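Local coordinates for transcription termination factor NusA (PDB 4MTN), which probably takes part in both termination and antitermination of transcription, binding the core RNA polymerase and nascent RNA, at residues S350-L362 against I376-E388. Numbering follows the deposited sequence.
Sequences SFEDLSVIEPDEL and IVEYAERESERIE
Phe351 turns CG anti to its own carbonyl carbon (chi1 -76°), which sends the ring onto segment 376-388 of the helix 370-399. Glu383 meets it with CG anti to the backbone N (chi1 -166°). This sets the Glu383 CG methylene over the centre of one ring face, a CH-pi contact 3.4 Å from the centroid of the Phe351 ring. The ring is a knob in a hole made by Ala380, Glu383, Ser384 and Ile387. Ile387 CD1 reaches Phe351 CD2 at 3.8 Å. Ala328 of helix 316-330 also touches the Phe351 side chain.

Beside it, the Glu352 carboxylate curls back to the helix. Ser384 OG donates to Glu352 OE2 at 2.7 Å, from well above the carboxylate plane. A lysine in place of Glu352 would probably leave the Ser384 hydroxyl without this acceptor. Glu388 OE2 lies 3.8 Å from the same Glu352 OE2, so the two acids may repel each other, which could raise the pKa of one of them.

The short helix runs roughly antiparallel to the long one, and the axes of 351-355 and 376-388 come within 7.8 Å at their closest. The small Ala380 is consistent with this close approach: its CB lies 3.8 Å from Leu354 CB and also touches Ser355. Further along, Leu362 CD2 meets Ile376 CG2 at 4.0 Å, and Ile357 touches Val377. Leu343 of helix 337-345 packs on Leu354, Ile357 and Leu362.

Both segments belong to the helix-hairpin-helix region. The contact is mainly apolar, so burial of aliphatic and aromatic carbon probably holds the short helix to the long C-terminal one, with one serine-carboxylate bond at the border.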
loop_
_atom_site.group_PDB
_atom_site.type_symbol
_atom_site.label_atom_id
_atom_site.label_comp_id
_atom_site.label_asym_id
_atom_site.label_seq_id
_atom_site.Cartn_x
_atom_site.Cartn_y
_atom_site.Cartn_z
ATOM N N SER A 350 -27.905 2.064 -14.028
ATOM C CA SER A 350 -27.357 2.442 -15.326
ATOM C C SER A 350 -26.951 1.216 -16.139
ATOM O O SER A 350 -27.060 0.084 -15.667
ATOM C CB SER A 350 -26.158 3.373 -15.148
ATOM O OG SER A 350 -25.106 2.724 -14.455
ATOM N N PHE A 351 -26.476 1.450 -17.359
ATOM C CA PHE A 351 -26.010 0.366 -18.217
ATOM C C PHE A 351 -24.608 -0.069 -17.812
ATOM O O PHE A 351 -24.175 -1.176 -18.133
ATOM C CB PHE A 351 -26.033 0.789 -19.687
ATOM C CG PHE A 351 -27.409 0.811 -20.289
ATOM C CD1 PHE A 351 -27.976 -0.345 -20.801
ATOM C CD2 PHE A 351 -28.140 1.987 -20.341
ATOM C CE1 PHE A 351 -29.242 -0.330 -21.353
ATOM C CE2 PHE A 351 -29.408 2.008 -20.893
ATOM C CZ PHE A 351 -29.960 0.848 -21.400
ATOM N N GLU A 352 -23.906 0.810 -17.106
ATOM C CA GLU A 352 -22.590 0.490 -16.568
ATOM C C GLU A 352 -22.701 -0.627 -15.539
ATOM O O GLU A 352 -21.875 -1.540 -15.505
ATOM C CB GLU A 352 -21.945 1.727 -15.934
ATOM C CG GLU A 352 -21.413 2.751 -16.928
ATOM C CD GLU A 352 -22.509 3.566 -17.595
ATOM O OE1 GLU A 352 -23.688 3.418 -17.212
ATOM O OE2 GLU A 352 -22.187 4.358 -18.505
ATOM N N ASP A 353 -23.733 -0.548 -14.706
ATOM C CA ASP A 353 -23.964 -1.541 -13.666
ATOM C C ASP A 353 -24.350 -2.885 -14.268
ATOM O O ASP A 353 -24.003 -3.939 -13.736
ATOM C CB ASP A 353 -25.055 -1.067 -12.703
ATOM C CG ASP A 353 -24.779 0.313 -12.141
ATOM O OD1 ASP A 353 -23.593 0.691 -12.043
ATOM O OD2 ASP A 353 -25.749 1.019 -11.796
ATOM N N LEU A 354 -25.074 -2.842 -15.380
ATOM C CA LEU A 354 -25.530 -4.058 -16.037
ATOM C C LEU A 354 -24.392 -4.742 -16.785
ATOM O O LEU A 354 -24.343 -5.967 -16.869
ATOM C CB LEU A 354 -26.683 -3.750 -16.995
ATOM C CG LEU A 354 -27.330 -4.951 -17.686
ATOM C CD1 LEU A 354 -27.748 -5.996 -16.663
ATOM C CD2 LEU A 354 -28.519 -4.510 -18.524
ATOM N N SER A 355 -23.474 -3.944 -17.323
ATOM C CA SER A 355 -22.363 -4.478 -18.101
ATOM C C SER A 355 -21.362 -5.212 -17.218
ATOM O O SER A 355 -20.678 -6.128 -17.671
ATOM C CB SER A 355 -21.660 -3.357 -18.871
ATOM O OG SER A 355 -21.156 -2.370 -17.989
ATOM N N VAL A 356 -21.280 -4.803 -15.956
ATOM C CA VAL A 356 -20.338 -5.404 -15.018
ATOM C C VAL A 356 -20.976 -6.530 -14.207
ATOM O O VAL A 356 -20.346 -7.084 -13.306
ATOM C CB VAL A 356 -19.759 -4.354 -14.049
ATOM C CG1 VAL A 356 -19.073 -3.240 -14.824
ATOM C CG2 VAL A 356 -20.849 -3.794 -13.150
ATOM N N ILE A 357 -22.227 -6.861 -14.521
ATOM C CA ILE A 357 -22.936 -7.918 -13.807
ATOM C C ILE A 357 -22.236 -9.262 -13.986
ATOM O O ILE A 357 -21.572 -9.503 -14.996
ATOM C CB ILE A 357 -24.408 -8.044 -14.272
ATOM C CG1 ILE A 357 -25.258 -8.724 -13.196
ATOM C CG2 ILE A 357 -24.509 -8.810 -15.586
ATOM C CD1 ILE A 357 -26.706 -8.919 -13.589
ATOM N N GLU A 358 -22.365 -10.124 -12.985
ATOM C CA GLU A 358 -21.847 -11.479 -13.080
ATOM C C GLU A 358 -22.763 -12.301 -13.976
ATOM O O GLU A 358 -23.966 -12.383 -13.725
ATOM C CB GLU A 358 -21.729 -12.116 -11.694
ATOM C CG GLU A 358 -21.009 -13.456 -11.680
ATOM C CD GLU A 358 -19.519 -13.321 -11.921
ATOM O OE1 GLU A 358 -18.981 -12.207 -11.747
ATOM O OE2 GLU A 358 -18.881 -14.334 -12.283
ATOM N N PRO A 359 -22.198 -12.900 -15.036
ATOM C CA PRO A 359 -22.957 -13.703 -16.001
ATOM C C PRO A 359 -23.783 -14.798 -15.334
ATOM O O PRO A 359 -24.946 -14.983 -15.686
ATOM C CB PRO A 359 -21.865 -14.308 -16.887
ATOM C CG PRO A 359 -20.741 -13.337 -16.803
ATOM C CD PRO A 359 -20.772 -12.806 -15.398
ATOM N N ASP A 360 -23.183 -15.500 -14.376
ATOM C CA ASP A 360 -23.858 -16.585 -13.673
ATOM C C ASP A 360 -25.096 -16.091 -12.932
ATOM O O ASP A 360 -26.137 -16.749 -12.934
ATOM C CB ASP A 360 -22.899 -17.258 -12.689
ATOM C CG ASP A 360 -21.534 -17.518 -13.294
ATOM O OD1 ASP A 360 -21.447 -17.647 -14.532
ATOM O OD2 ASP A 360 -20.550 -17.591 -12.528
ATOM N N GLU A 361 -24.974 -14.928 -12.302
ATOM C CA GLU A 361 -26.076 -14.344 -11.547
ATOM C C GLU A 361 -27.182 -13.845 -12.472
ATOM O O GLU A 361 -28.361 -13.873 -12.116
ATOM C CB GLU A 361 -25.570 -13.202 -10.665
ATOM C CG GLU A 361 -24.667 -13.647 -9.525
ATOM C CD GLU A 361 -24.069 -12.480 -8.762
ATOM O OE1 GLU A 361 -23.918 -11.394 -9.358
ATOM O OE2 GLU A 361 -23.751 -12.648 -7.566
ATOM N N LEU A 362 -26.797 -13.390 -13.660
ATOM C CA LEU A 362 -27.759 -12.914 -14.648
ATOM C C LEU A 362 -28.525 -14.082 -15.261
ATOM O O LEU A 362 -29.686 -13.942 -15.651
ATOM C CB LEU A 362 -27.054 -12.106 -15.741
ATOM C CG LEU A 362 -27.935 -11.517 -16.847
ATOM C CD1 LEU A 362 -29.002 -10.606 -16.261
ATOM C CD2 LEU A 362 -27.090 -10.771 -17.867
ATOM N N ILE A 376 -26.720 -9.852 -23.585
ATOM C CA ILE A 376 -27.244 -8.758 -22.772
ATOM C C ILE A 376 -26.120 -7.861 -22.262
ATOM O O ILE A 376 -26.218 -6.632 -22.320
ATOM C CB ILE A 376 -28.060 -9.290 -21.576
ATOM C CG1 ILE A 376 -29.342 -9.965 -22.070
ATOM C CG2 ILE A 376 -28.393 -8.166 -20.604
ATOM C CD1 ILE A 376 -30.262 -10.420 -20.959
ATOM N N VAL A 377 -25.051 -8.482 -21.774
ATOM C CA VAL A 377 -23.888 -7.751 -21.287
ATOM C C VAL A 377 -23.286 -6.885 -22.392
ATOM O O VAL A 377 -22.894 -5.742 -22.152
ATOM C CB VAL A 377 -22.813 -8.712 -20.734
ATOM C CG1 VAL A 377 -21.542 -7.955 -20.375
ATOM C CG2 VAL A 377 -23.347 -9.460 -19.523
ATOM N N GLU A 378 -23.233 -7.427 -23.606
ATOM C CA GLU A 378 -22.695 -6.693 -24.749
ATOM C C GLU A 378 -23.557 -5.479 -25.093
ATOM O O GLU A 378 -23.041 -4.447 -25.527
ATOM C CB GLU A 378 -22.568 -7.609 -25.967
ATOM C CG GLU A 378 -21.498 -8.680 -25.826
ATOM C CD GLU A 378 -21.113 -9.301 -27.155
ATOM O OE1 GLU A 378 -21.344 -8.660 -28.201
ATOM O OE2 GLU A 378 -20.579 -10.430 -27.155
ATOM N N TYR A 379 -24.867 -5.608 -24.904
ATOM C CA TYR A 379 -25.779 -4.484 -25.095
ATOM C C TYR A 379 -25.481 -3.372 -24.100
ATOM O O TYR A 379 -25.424 -2.197 -24.464
ATOM C CB TYR A 379 -27.234 -4.931 -24.949
ATOM C CG TYR A 379 -27.872 -5.400 -26.234
ATOM C CD1 TYR A 379 -28.401 -4.492 -27.141
ATOM C CD2 TYR A 379 -27.956 -6.752 -26.535
ATOM C CE1 TYR A 379 -28.990 -4.918 -28.317
ATOM C CE2 TYR A 379 -28.541 -7.186 -27.705
ATOM C CZ TYR A 379 -29.057 -6.267 -28.593
ATOM O OH TYR A 379 -29.643 -6.699 -29.761
ATOM N N ALA A 380 -25.296 -3.756 -22.841
ATOM C CA ALA A 380 -25.024 -2.800 -21.777
ATOM C C ALA A 380 -23.687 -2.100 -21.999
ATOM O O ALA A 380 -23.549 -0.913 -21.717
ATOM C CB ALA A 380 -25.044 -3.493 -20.425
ATOM N N GLU A 381 -22.709 -2.842 -22.508
ATOM C CA GLU A 381 -21.402 -2.273 -22.815
ATOM C C GLU A 381 -21.511 -1.234 -23.926
ATOM O O GLU A 381 -20.959 -0.139 -23.820
ATOM C CB GLU A 381 -20.414 -3.371 -23.215
ATOM C CG GLU A 381 -19.981 -4.268 -22.067
ATOM C CD GLU A 381 -19.066 -5.391 -22.517
ATOM O OE1 GLU A 381 -18.891 -5.564 -23.741
ATOM O OE2 GLU A 381 -18.522 -6.102 -21.645
ATOM N N ARG A 382 -22.229 -1.588 -24.988
ATOM C CA ARG A 382 -22.442 -0.685 -26.113
ATOM C C ARG A 382 -23.225 0.555 -25.699
ATOM O O ARG A 382 -22.846 1.679 -26.029
ATOM C CB ARG A 382 -23.179 -1.401 -27.247
ATOM C CG ARG A 382 -22.299 -2.265 -28.129
ATOM C CD ARG A 382 -23.111 -2.908 -29.244
ATOM N NE ARG A 382 -23.853 -1.921 -30.025
ATOM C CZ ARG A 382 -23.362 -1.282 -31.083
ATOM N NH1 ARG A 382 -22.123 -1.523 -31.490
ATOM N NH2 ARG A 382 -24.109 -0.402 -31.735
ATOM N N GLU A 383 -24.321 0.342 -24.978
ATOM C CA GLU A 383 -25.202 1.436 -24.593
ATOM C C GLU A 383 -24.527 2.378 -23.601
ATOM O O GLU A 383 -24.708 3.592 -23.671
ATOM C CB GLU A 383 -26.505 0.893 -24.006
ATOM C CG GLU A 383 -27.600 1.937 -23.888
ATOM C CD GLU A 383 -27.902 2.622 -25.209
ATOM O OE1 GLU A 383 -27.858 1.947 -26.260
ATOM O OE2 GLU A 383 -28.180 3.840 -25.195
ATOM N N SER A 384 -23.752 1.815 -22.680
ATOM C CA SER A 384 -22.974 2.627 -21.751
ATOM C C SER A 384 -21.954 3.462 -22.511
ATOM O O SER A 384 -21.731 4.631 -22.196
ATOM C CB SER A 384 -22.270 1.748 -20.718
ATOM O OG SER A 384 -21.206 2.446 -20.099
ATOM N N GLU A 385 -21.343 2.852 -23.520
ATOM C CA GLU A 385 -20.340 3.523 -24.334
ATOM C C GLU A 385 -20.958 4.634 -25.181
ATOM O O GLU A 385 -20.366 5.701 -25.343
ATOM C CB GLU A 385 -19.624 2.511 -25.230
ATOM C CG GLU A 385 -18.454 3.082 -26.010
ATOM C CD GLU A 385 -17.697 2.016 -26.778
ATOM O OE1 GLU A 385 -18.019 0.820 -26.612
ATOM O OE2 GLU A 385 -16.779 2.375 -27.547
ATOM N N ARG A 386 -22.150 4.379 -25.715
ATOM C CA ARG A 386 -22.837 5.360 -26.547
ATOM C C ARG A 386 -23.344 6.535 -25.718
ATOM O O ARG A 386 -23.320 7.678 -26.169
ATOM C CB ARG A 386 -24.003 4.718 -27.300
ATOM C CG ARG A 386 -24.647 5.647 -28.318
ATOM C CD ARG A 386 -25.948 5.088 -28.859
ATOM N NE ARG A 386 -26.523 5.955 -29.883
ATOM C CZ ARG A 386 -27.286 7.014 -29.625
ATOM N NH1 ARG A 386 -27.569 7.340 -28.371
ATOM N NH2 ARG A 386 -27.767 7.746 -30.621
ATOM N N ILE A 387 -23.812 6.243 -24.510
ATOM C CA ILE A 387 -24.288 7.279 -23.602
ATOM C C ILE A 387 -23.148 8.220 -23.221
ATOM O O ILE A 387 -23.326 9.439 -23.178
ATOM C CB ILE A 387 -24.916 6.667 -22.329
ATOM C CG1 ILE A 387 -26.305 6.106 -22.643
ATOM C CG2 ILE A 387 -25.017 7.701 -21.218
ATOM C CD1 ILE A 387 -26.933 5.352 -21.494
ATOM N N GLU A 388 -21.973 7.653 -22.968
ATOM C CA GLU A 388 -20.805 8.447 -22.604
ATOM C C GLU A 388 -20.378 9.386 -23.730
ATOM O O GLU A 388 -20.109 10.562 -23.491
ATOM C CB GLU A 388 -19.637 7.539 -22.212
ATOM C CG GLU A 388 -19.810 6.854 -20.866
ATOM C CD GLU A 388 -18.536 6.192 -20.380
ATOM O OE1 GLU A 388 -17.451 6.537 -20.895
ATOM O OE2 GLU A 388 -18.619 5.326 -19.483
#